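Local atomic coordinates of glcnac-alpha-1,4-gal-releasing endo-beta-galactosidase (Clostridium perfringens, PDB entry 1UPS), a protein that probably hydrolyses O-glycosidic bonds as a calcium-binding family 16 endo-beta-galactosidase that releases GlcNAc-alpha-1,4-Gal. Residues L32-E37 with R45-D50; G129-R134 with M274-P279; A147-G152 with E168-E173. All blocks are in the same frame, centred on the assembly; numbering follows the deposited sequence. Where two conformers were deposited one is given.

Overall arrangement
All three contacts are largely buried in the beta-sandwich domain of a family 16 glycoside hydrolase. Every touching residue of interaction 2 is buried, and so are ten of eleven in interaction 3; in interaction 1 three of five are, with S35 and K47 partly exposed. Interactions 1 and 2 share a sheet: strand 30-36 and strand 129-136 both pair with strand 267-279, and E37 is salt-bridged to R275. Interaction 3 belongs to the facing sheet; its W148 and M150 pack on F131. Interactions 2 and 3 are antiparallel strand pairs carried by backbone hydrogen bonds, regular in 2 and bulged in 3. Interaction 1 instead relies on side chains reaching from a loop to a strand beside calcium.

Interaction 1: L32-E37 with R45-D50; sequences LDFSDE and REKWTD. With CA (calcium ion), chain C.
K47 NZ donates to the backbone oxygen S35 O at 2.7 Å, arriving nearly along the C=O axis (165°) and tying the loop 45-50 to strand 30-36 of the family 16 beta-sandwich. The lysine chain is extended beyond CG, and on its way to S35 it runs past the ring of F34, with K47 CD 3.8 Å from F34 CE2. Its ammonium is too far from the ring for more than a weak cation-pi attraction.

W48 NE1 donates to D36 OD1 at 2.9 Å on the anti side of the carboxylate; the oxygen lies close to the indole plane, but the bond is bent, with 137° at the hydrogen. The other carboxylate oxygen of D36 takes the backbone N-H of F38. W48 also touches I98, T248 and L250 of the opposite sheet, so the indole spans the two layers, and W48 CZ2 meets F34 CZ at 3.9 Å.

Just beyond D36 the chain enters the calcium site, where N39, G72 and D272 complete the protein ligands. E37 O binds calcium at 2.3 Å, and E37 OE2 accepts a hydrogen bond of 2.7 Å from a water that is itself a calcium ligand.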
loop_
_atom_site.group_PDB
_atom_site.type_symbol
_atom_site.label_atom_id
_atom_site.label_comp_id
_atom_site.label_asym_id
_atom_site.label_seq_id
_atom_site.Cartn_x
_atom_site.Cartn_y
_atom_site.Cartn_z
ATOM N N LEU A 32 -5.413 -20.281 3.149
ATOM C CA LEU A 32 -4.101 -19.868 3.643
ATOM C C LEU A 32 -2.991 -20.482 2.777
ATOM O O LEU A 32 -2.953 -21.702 2.591
ATOM C CB LEU A 32 -3.935 -20.270 5.116
ATOM C CG LEU A 32 -2.632 -19.818 5.778
ATOM C CD1 LEU A 32 -2.630 -18.301 6.009
ATOM C CD2 LEU A 32 -2.416 -20.580 7.092
ATOM N N ASP A 33 -2.117 -19.633 2.228
ATOM C CA ASP A 33 -1.061 -20.069 1.306
ATOM C C ASP A 33 0.320 -20.095 1.945
ATOM O O ASP A 33 1.181 -20.873 1.513
ATOM C CB ASP A 33 -1.038 -19.153 0.069
ATOM C CG ASP A 33 -0.298 -19.747 -1.107
ATOM O OD1 ASP A 33 -0.633 -20.875 -1.564
ATOM O OD2 ASP A 33 0.630 -19.126 -1.673
ATOM N N PHE A 34 0.522 -19.231 2.943
ATOM C CA PHE A 34 1.798 -19.080 3.658
ATOM C C PHE A 34 1.529 -18.552 5.047
ATOM O O PHE A 34 0.688 -17.666 5.235
ATOM C CB PHE A 34 2.734 -18.095 2.945
ATOM C CG PHE A 34 4.050 -17.837 3.687
ATOM C CD1 PHE A 34 4.180 -16.751 4.547
ATOM C CD2 PHE A 34 5.132 -18.697 3.525
ATOM C CE1 PHE A 34 5.394 -16.516 5.237
ATOM C CE2 PHE A 34 6.348 -18.479 4.189
ATOM C CZ PHE A 34 6.485 -17.382 5.043
ATOM N N SER A 35 2.248 -19.085 6.030
ATOM C CA SER A 35 2.254 -18.447 7.329
ATOM C C SER A 35 3.539 -18.707 8.088
ATOM O O SER A 35 4.175 -19.758 7.930
ATOM C CB SER A 35 1.057 -18.883 8.167
ATOM O OG SER A 35 1.164 -20.246 8.477
ATOM N N ASP A 36 3.921 -17.719 8.889
ATOM C CA ASP A 36 4.902 -17.921 9.923
ATOM C C ASP A 36 4.356 -17.264 11.175
ATOM O O ASP A 36 4.151 -16.047 11.212
ATOM C CB ASP A 36 6.266 -17.341 9.528
ATOM C CG ASP A 36 7.379 -17.892 10.381
ATOM O OD1 ASP A 36 8.537 -18.005 9.902
ATOM O OD2 ASP A 36 7.156 -18.268 11.551
ATOM N N GLU A 37 4.100 -18.081 12.202
ATOM C CA GLU A 37 3.597 -17.583 13.480
ATOM C C GLU A 37 4.720 -17.112 14.412
ATOM O O GLU A 37 4.462 -16.640 15.527
ATOM C CB GLU A 37 2.697 -18.648 14.145
ATOM C CG GLU A 37 1.533 -19.100 13.247
ATOM C CD GLU A 37 0.520 -17.995 12.974
ATOM O OE1 GLU A 37 0.043 -17.904 11.822
ATOM O OE2 GLU A 37 0.212 -17.208 13.901
ATOM N N ARG A 45 14.197 -22.076 8.491
ATOM C CA ARG A 45 15.081 -21.877 7.344
ATOM C C ARG A 45 14.524 -22.454 6.036
ATOM O O ARG A 45 15.138 -22.323 4.967
ATOM C CB ARG A 45 16.487 -22.394 7.668
ATOM C CG ARG A 45 17.119 -21.589 8.798
ATOM C CD ARG A 45 18.605 -21.777 8.970
ATOM N NE ARG A 45 19.104 -20.978 10.092
ATOM C CZ ARG A 45 19.494 -19.703 9.998
ATOM N NH1 ARG A 45 19.461 -19.072 8.826
ATOM N NH2 ARG A 45 19.935 -19.062 11.077
ATOM N N GLU A 46 13.355 -23.080 6.119
ATOM C CA GLU A 46 12.631 -23.456 4.914
ATOM C C GLU A 46 11.847 -22.261 4.367
ATOM O O GLU A 46 11.390 -22.291 3.221
ATOM C CB GLU A 46 11.705 -24.662 5.179
ATOM C CG GLU A 46 12.438 -25.996 5.356
ATOM C CD GLU A 46 13.339 -26.360 4.180
ATOM O OE1 GLU A 46 14.504 -26.753 4.422
ATOM O OE2 GLU A 46 12.889 -26.270 3.011
ATOM N N LYS A 47 11.707 -21.205 5.169
ATOM C CA LYS A 47 10.927 -20.019 4.764
ATOM C C LYS A 47 11.782 -18.763 4.590
ATOM O O LYS A 47 11.488 -17.917 3.729
ATOM C CB LYS A 47 9.827 -19.736 5.799
ATOM C CG LYS A 47 8.817 -20.861 5.937
ATOM C CD LYS A 47 7.758 -20.595 6.998
ATOM C CE LYS A 47 6.722 -21.758 6.979
ATOM N NZ LYS A 47 5.858 -21.791 8.182
ATOM N N TRP A 48 12.821 -18.638 5.421
ATOM C CA TRP A 48 13.612 -17.401 5.521
ATOM C C TRP A 48 15.114 -17.643 5.487
ATOM O O TRP A 48 15.613 -18.663 6.006
ATOM C CB TRP A 48 13.308 -16.664 6.845
ATOM C CG TRP A 48 11.860 -16.381 7.051
ATOM C CD1 TRP A 48 10.990 -17.086 7.842
ATOM C CD2 TRP A 48 11.096 -15.333 6.445
ATOM N NE1 TRP A 48 9.734 -16.527 7.775
ATOM C CE2 TRP A 48 9.762 -15.466 6.908
ATOM C CE3 TRP A 48 11.400 -14.293 5.544
ATOM C CZ2 TRP A 48 8.738 -14.587 6.528
ATOM C CZ3 TRP A 48 10.378 -13.416 5.155
ATOM C CH2 TRP A 48 9.055 -13.581 5.641
ATOM N N THR A 49 15.828 -16.673 4.923
ATOM C CA THR A 49 17.244 -16.518 5.199
ATOM C C THR A 49 17.478 -15.285 6.086
ATOM O O THR A 49 16.712 -14.320 6.024
ATOM C CB THR A 49 18.070 -16.495 3.891
ATOM O OG1 THR A 49 19.468 -16.496 4.222
ATOM C CG2 THR A 49 17.853 -15.200 3.059
ATOM N N ASP A 50 18.505 -15.336 6.933
ATOM C CA ASP A 50 18.787 -14.226 7.854
ATOM C C ASP A 50 19.973 -13.367 7.395
ATOM O O ASP A 50 20.791 -12.901 8.189
ATOM C CB ASP A 50 18.915 -14.709 9.311
ATOM C CG ASP A 50 19.920 -15.831 9.486
ATOM O OD1 ASP A 50 20.095 -16.279 10.654
ATOM O OD2 ASP A 50 20.557 -16.339 8.538
HETATM CA CA CA C . 3.214 -15.356 17.018
HETATM O O HOH W 1 1.114 -16.062 16.148
HETATM O O HOH W 2 1.952 -15.563 19.148
#

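Interaction 2: G129-R134 with M274-P279; sequences GYFEIR and MRVWKP
Four backbone hydrogen bonds join, reciprocally, Y130 to W277 and E132 to R275. Y130 N donates to W277 O at 2.9 Å and E132 N to R275 O at 2.8 Å.

The strands run antiparallel, 164° apart, inside one sheet of the family 16 beta-sandwich, and their two faces carry different chemistry. F131, I133, M274 and V276 point into the interior toward the other sheet, where W148 packs on F131 and I133. With V276 CG1 opposite the backbone N (chi1 -173°), that methyl sits over the face of the F131 ring, 3.7 Å from its centroid, in a CH-pi contact, while V276 CG2, on the branch beside the N, touches F131 CD2 at 3.5 Å. The I133 methyl CG2 rests against M274 CB at 3.9 Å.

Y130, E132, R275 and W277 occupy the reverse face. The Y130 and W277 side chains lie side by side, with CD1 of the tyrosine against CE3 of the indole, and E132 CB meets W277 CZ3 at the indole edge, 3.7 Å away.

Polar ends here find partners beyond the two segments: E132 OE1 in Y273 OH and N23 ND2, W277 NE1 in I25 O, and R275 NE in the calcium-site residue E37.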
loop_
_atom_site.group_PDB
_atom_site.type_symbol
_atom_site.label_atom_id
_atom_site.label_comp_id
_atom_site.label_asym_id
_atom_site.label_seq_id
_atom_site.Cartn_x
_atom_site.Cartn_y
_atom_site.Cartn_z
ATOM N N GLY A 129 -2.486 -11.682 -3.821
ATOM C CA GLY A 129 -2.999 -12.281 -2.591
ATOM C C GLY A 129 -3.283 -11.251 -1.515
ATOM O O GLY A 129 -3.127 -10.040 -1.741
ATOM N N TYR A 130 -3.692 -11.748 -0.343
ATOM C CA TYR A 130 -3.947 -10.907 0.829
ATOM C C TYR A 130 -2.822 -11.167 1.834
ATOM O O TYR A 130 -2.695 -12.274 2.361
ATOM C CB TYR A 130 -5.325 -11.258 1.461
ATOM C CG TYR A 130 -5.784 -10.202 2.466
ATOM C CD1 TYR A 130 -5.311 -10.197 3.781
ATOM C CD2 TYR A 130 -6.641 -9.180 2.080
ATOM C CE1 TYR A 130 -5.710 -9.199 4.700
ATOM C CE2 TYR A 130 -7.036 -8.187 2.980
ATOM C CZ TYR A 130 -6.578 -8.203 4.286
ATOM O OH TYR A 130 -6.997 -7.207 5.152
ATOM N N PHE A 131 -1.977 -10.159 2.054
ATOM C CA PHE A 131 -0.756 -10.301 2.856
ATOM C C PHE A 131 -0.935 -9.567 4.168
ATOM O O PHE A 131 -1.427 -8.446 4.153
ATOM C CB PHE A 131 0.393 -9.630 2.098
ATOM C CG PHE A 131 0.731 -10.304 0.793
ATOM C CD1 PHE A 131 -0.098 -10.171 -0.324
ATOM C CD2 PHE A 131 1.876 -11.100 0.693
ATOM C CE1 PHE A 131 0.221 -10.828 -1.535
ATOM C CE2 PHE A 131 2.205 -11.753 -0.496
ATOM C CZ PHE A 131 1.387 -11.620 -1.617
ATOM N N GLU A 132 -0.539 -10.167 5.294
ATOM C CA GLU A 132 -0.837 -9.530 6.579
ATOM C C GLU A 132 0.254 -9.784 7.599
ATOM O O GLU A 132 0.780 -10.907 7.678
ATOM C CB GLU A 132 -2.182 -10.068 7.105
ATOM C CG GLU A 132 -2.640 -9.512 8.455
ATOM C CD GLU A 132 -4.038 -10.007 8.817
ATOM O OE1 GLU A 132 -4.192 -10.667 9.884
ATOM O OE2 GLU A 132 -4.992 -9.748 8.037
ATOM N N ILE A 133 0.614 -8.751 8.365
ATOM C CA ILE A 133 1.406 -8.961 9.574
ATOM C C ILE A 133 0.699 -8.324 10.762
ATOM O O ILE A 133 -0.159 -7.433 10.599
ATOM C CB ILE A 133 2.856 -8.412 9.449
ATOM C CG1 ILE A 133 2.869 -6.858 9.431
ATOM C CG2 ILE A 133 3.581 -9.082 8.238
ATOM C CD1 ILE A 133 4.323 -6.207 9.497
ATOM N N ARG A 134 1.061 -8.786 11.956
ATOM C CA ARG A 134 0.635 -8.131 13.172
ATOM C C ARG A 134 1.929 -7.760 13.873
ATOM O O ARG A 134 2.786 -8.614 14.079
ATOM C CB ARG A 134 -0.211 -9.087 14.024
ATOM C CG ARG A 134 -0.668 -8.501 15.351
ATOM C CD ARG A 134 -1.788 -9.357 15.991
ATOM N NE ARG A 134 -2.306 -8.805 17.242
ATOM C CZ ARG A 134 -1.843 -9.110 18.456
ATOM N NH1 ARG A 134 -0.823 -9.944 18.592
ATOM N NH2 ARG A 134 -2.405 -8.579 19.551
ATOM N N MET A 274 3.194 -13.476 10.162
ATOM C CA MET A 274 2.954 -13.089 8.772
ATOM C C MET A 274 2.098 -14.181 8.133
ATOM O O MET A 274 2.396 -15.367 8.271
ATOM C CB MET A 274 4.271 -12.956 7.993
ATOM C CG MET A 274 4.055 -12.653 6.497
ATOM S SD MET A 274 5.626 -12.609 5.596
ATOM C CE MET A 274 5.063 -12.894 3.918
ATOM N N ARG A 275 1.032 -13.778 7.447
ATOM C CA ARG A 275 0.140 -14.723 6.784
ATOM C C ARG A 275 -0.176 -14.207 5.393
ATOM O O ARG A 275 -0.307 -12.993 5.178
ATOM C CB ARG A 275 -1.162 -14.887 7.590
ATOM C CG ARG A 275 -0.947 -15.520 8.977
ATOM C CD ARG A 275 -2.223 -15.661 9.811
ATOM N NE ARG A 275 -1.913 -15.968 11.207
ATOM C CZ ARG A 275 -2.694 -15.650 12.239
ATOM N NH1 ARG A 275 -3.862 -15.031 12.044
ATOM N NH2 ARG A 275 -2.316 -15.970 13.478
ATOM N N VAL A 276 -0.297 -15.130 4.447
ATOM C CA VAL A 276 -0.744 -14.778 3.100
ATOM C C VAL A 276 -1.861 -15.720 2.677
ATOM O O VAL A 276 -1.706 -16.952 2.741
ATOM C CB VAL A 276 0.394 -14.881 2.063
ATOM C CG1 VAL A 276 -0.076 -14.349 0.715
ATOM C CG2 VAL A 276 1.665 -14.107 2.540
ATOM N N TRP A 277 -2.981 -15.142 2.246
ATOM C CA TRP A 277 -4.115 -15.931 1.788
ATOM C C TRP A 277 -4.369 -15.696 0.299
ATOM O O TRP A 277 -4.012 -14.647 -0.253
ATOM C CB TRP A 277 -5.381 -15.531 2.545
ATOM C CG TRP A 277 -5.441 -15.809 4.020
ATOM C CD1 TRP A 277 -5.979 -16.922 4.627
ATOM C CD2 TRP A 277 -5.085 -14.914 5.077
ATOM N NE1 TRP A 277 -5.940 -16.782 5.994
ATOM C CE2 TRP A 277 -5.388 -15.562 6.301
ATOM C CE3 TRP A 277 -4.520 -13.630 5.119
ATOM C CZ2 TRP A 277 -5.144 -14.968 7.554
ATOM C CZ3 TRP A 277 -4.267 -13.045 6.362
ATOM C CH2 TRP A 277 -4.592 -13.712 7.565
ATOM N N LYS A 278 -4.986 -16.683 -0.351
ATOM C CA LYS A 278 -5.357 -16.572 -1.762
ATOM C C LYS A 278 -6.874 -16.723 -1.848
ATOM O O LYS A 278 -7.441 -17.543 -1.129
ATOM C CB LYS A 278 -4.698 -17.677 -2.586
ATOM C CG LYS A 278 -3.158 -17.619 -2.609
ATOM C CD LYS A 278 -2.658 -16.649 -3.667
ATOM C CE LYS A 278 -1.124 -16.739 -3.828
ATOM N NZ LYS A 278 -0.697 -16.037 -5.078
ATOM N N PRO A 279 -7.530 -15.940 -2.697
ATOM C CA PRO A 279 -8.988 -16.021 -2.820
ATOM C C PRO A 279 -9.397 -17.382 -3.393
ATOM O O PRO A 279 -8.756 -17.879 -4.329
ATOM C CB PRO A 279 -9.316 -14.868 -3.779
ATOM C CG PRO A 279 -8.090 -14.678 -4.568
ATOM C CD PRO A 279 -6.961 -14.904 -3.583
#

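Interaction 3: A147-G152 with E168-E173; sequences AWWMVG and EIDILE
E168 pairs with V151 and reaches diagonally to W149, opening the antiparallel pairing of E168-D170 with strand 145-152; the segment E168-E173 (EIDILE) fits the E-x-D-x-x-E signature that carries the catalytic acids in family 16 hydrolases. The E168 chain is fully extended, bringing OE1 to 3.6 Å from W149 CE3, while OE2 accepts from W189 NE1.

I169 and M150 exchange two backbone hydrogen bonds, M150 N to I169 O and I169 N to M150 O, both 2.9 Å. D170 follows on the face of E168 and W149. There W149 CG stands between its backbone N and carbonyl carbon (chi1 47°), and the side chain runs beside D170, whose OD1 comes within 3.4 Å of W149 CB. W149 NE1 donates to N251 OD1.

At I171 the chain turns a corner and a classic beta bulge opens: I171 and L172 both face W148. W148 O accepts from L172 N at 3.0 Å, and weakly from I171 N. I171 lays its side chain across one face of the W148 ring, CD1 above the centre of the six-membered ring (3.7 Å from its centroid), and CD1 also touches M150 SD.

L172 O takes the N-H of W148. E173, last of the signature acids, is salt-bridged through OE2 to R183 NE.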
loop_
_atom_site.group_PDB
_atom_site.type_symbol
_atom_site.label_atom_id
_atom_site.label_comp_id
_atom_site.label_asym_id
_atom_site.label_seq_id
_atom_site.Cartn_x
_atom_site.Cartn_y
_atom_site.Cartn_z
ATOM N N ALA A 147 10.813 -1.980 8.248
ATOM C CA ALA A 147 10.207 -2.152 6.931
ATOM C C ALA A 147 9.706 -3.569 6.673
ATOM O O ALA A 147 10.372 -4.556 7.021
ATOM C CB ALA A 147 11.190 -1.723 5.831
ATOM N N TRP A 148 8.514 -3.636 6.075
ATOM C CA TRP A 148 7.981 -4.866 5.514
ATOM C C TRP A 148 7.790 -4.517 4.056
ATOM O O TRP A 148 7.027 -3.591 3.724
ATOM C CB TRP A 148 6.638 -5.197 6.146
ATOM C CG TRP A 148 5.893 -6.343 5.489
ATOM C CD1 TRP A 148 6.415 -7.410 4.792
ATOM C CD2 TRP A 148 4.476 -6.533 5.508
ATOM N NE1 TRP A 148 5.389 -8.226 4.346
ATOM C CE2 TRP A 148 4.195 -7.726 4.800
ATOM C CE3 TRP A 148 3.413 -5.809 6.048
ATOM C CZ2 TRP A 148 2.883 -8.196 4.602
ATOM C CZ3 TRP A 148 2.106 -6.278 5.863
ATOM C CH2 TRP A 148 1.857 -7.456 5.136
ATOM N N TRP A 149 8.527 -5.192 3.180
ATOM C CA TRP A 149 8.481 -4.817 1.770
ATOM C C TRP A 149 8.662 -6.013 0.846
ATOM O O TRP A 149 9.096 -7.086 1.271
ATOM C CB TRP A 149 9.523 -3.719 1.437
ATOM C CG TRP A 149 10.949 -3.907 1.953
ATOM C CD1 TRP A 149 11.364 -4.068 3.260
ATOM C CD2 TRP A 149 12.153 -3.828 1.160
ATOM N NE1 TRP A 149 12.743 -4.124 3.310
ATOM C CE2 TRP A 149 13.249 -3.970 2.039
ATOM C CE3 TRP A 149 12.402 -3.665 -0.220
ATOM C CZ2 TRP A 149 14.593 -3.966 1.594
ATOM C CZ3 TRP A 149 13.750 -3.652 -0.665
ATOM C CH2 TRP A 149 14.818 -3.804 0.251
ATOM N N MET A 150 8.314 -5.818 -0.423
ATOM C CA MET A 150 8.364 -6.890 -1.406
ATOM C C MET A 150 9.059 -6.362 -2.643
ATOM O O MET A 150 8.952 -5.183 -2.953
ATOM C CB MET A 150 6.948 -7.380 -1.745
ATOM C CG MET A 150 6.218 -7.934 -0.487
ATOM S SD MET A 150 4.533 -8.511 -0.847
ATOM C CE MET A 150 4.960 -9.948 -1.836
ATOM N N VAL A 151 9.803 -7.250 -3.305
ATOM C CA VAL A 151 10.538 -6.898 -4.512
ATOM C C VAL A 151 10.301 -7.959 -5.574
ATOM O O VAL A 151 10.142 -9.137 -5.254
ATOM C CB VAL A 151 12.068 -6.742 -4.239
ATOM C CG1 VAL A 151 12.334 -5.527 -3.338
ATOM C CG2 VAL A 151 12.687 -8.024 -3.611
ATOM N N GLY A 152 10.270 -7.536 -6.834
ATOM C CA GLY A 152 10.159 -8.465 -7.940
ATOM C C GLY A 152 11.318 -9.445 -7.937
ATOM O O GLY A 152 12.456 -9.105 -7.565
ATOM N N GLU A 168 9.061 -2.585 -6.508
ATOM C CA GLU A 168 9.222 -2.536 -5.041
ATOM C C GLU A 168 7.922 -2.027 -4.431
ATOM O O GLU A 168 7.394 -1.002 -4.877
ATOM C CB GLU A 168 10.352 -1.576 -4.648
ATOM C CG GLU A 168 10.501 -1.442 -3.129
ATOM C CD GLU A 168 11.655 -0.552 -2.696
ATOM O OE1 GLU A 168 11.764 -0.334 -1.470
ATOM O OE2 GLU A 168 12.434 -0.083 -3.554
ATOM N N ILE A 169 7.391 -2.748 -3.442
ATOM C CA ILE A 169 6.262 -2.250 -2.644
ATOM C C ILE A 169 6.706 -2.196 -1.199
ATOM O O ILE A 169 7.011 -3.230 -0.605
ATOM C CB ILE A 169 4.992 -3.145 -2.763
ATOM C CG1 ILE A 169 4.554 -3.314 -4.224
ATOM C CG2 ILE A 169 3.837 -2.574 -1.884
ATOM C CD1 ILE A 169 3.534 -4.467 -4.407
ATOM N N ASP A 170 6.770 -0.987 -0.634
ATOM C CA ASP A 170 7.102 -0.857 0.777
ATOM C C ASP A 170 5.779 -0.839 1.535
ATOM O O ASP A 170 5.139 0.201 1.632
ATOM C CB ASP A 170 7.901 0.421 1.007
ATOM C CG ASP A 170 9.150 0.456 0.161
ATOM O OD1 ASP A 170 9.896 -0.559 0.178
ATOM O OD2 ASP A 170 9.418 1.418 -0.580
ATOM N N ILE A 171 5.336 -2.005 1.997
ATOM C CA ILE A 171 4.013 -2.118 2.643
ATOM C C ILE A 171 4.022 -1.365 3.959
ATOM O O ILE A 171 3.019 -0.765 4.339
ATOM C CB ILE A 171 3.607 -3.600 2.871
ATOM C CG1 ILE A 171 3.713 -4.405 1.563
ATOM C CG2 ILE A 171 2.179 -3.707 3.434
ATOM C CD1 ILE A 171 3.730 -5.931 1.816
ATOM N N LEU A 172 5.163 -1.402 4.641
ATOM C CA LEU A 172 5.365 -0.596 5.829
ATOM C C LEU A 172 6.816 -0.129 5.822
ATOM O O LEU A 172 7.725 -0.918 5.575
ATOM C CB LEU A 172 5.069 -1.431 7.091
ATOM C CG LEU A 172 5.163 -0.672 8.420
ATOM C CD1 LEU A 172 4.110 -1.204 9.419
ATOM C CD2 LEU A 172 6.555 -0.850 9.041
ATOM N N GLU A 173 7.026 1.158 6.078
ATOM C CA GLU A 173 8.359 1.735 6.091
ATOM C C GLU A 173 8.462 2.783 7.199
ATOM O O GLU A 173 9.327 3.669 7.161
ATOM C CB GLU A 173 8.666 2.343 4.692
ATOM C CG GLU A 173 10.145 2.569 4.472
ATOM C CD GLU A 173 10.468 3.254 3.140
ATOM O OE1 GLU A 173 11.462 2.835 2.533
ATOM O OE2 GLU A 173 9.791 4.238 2.743
#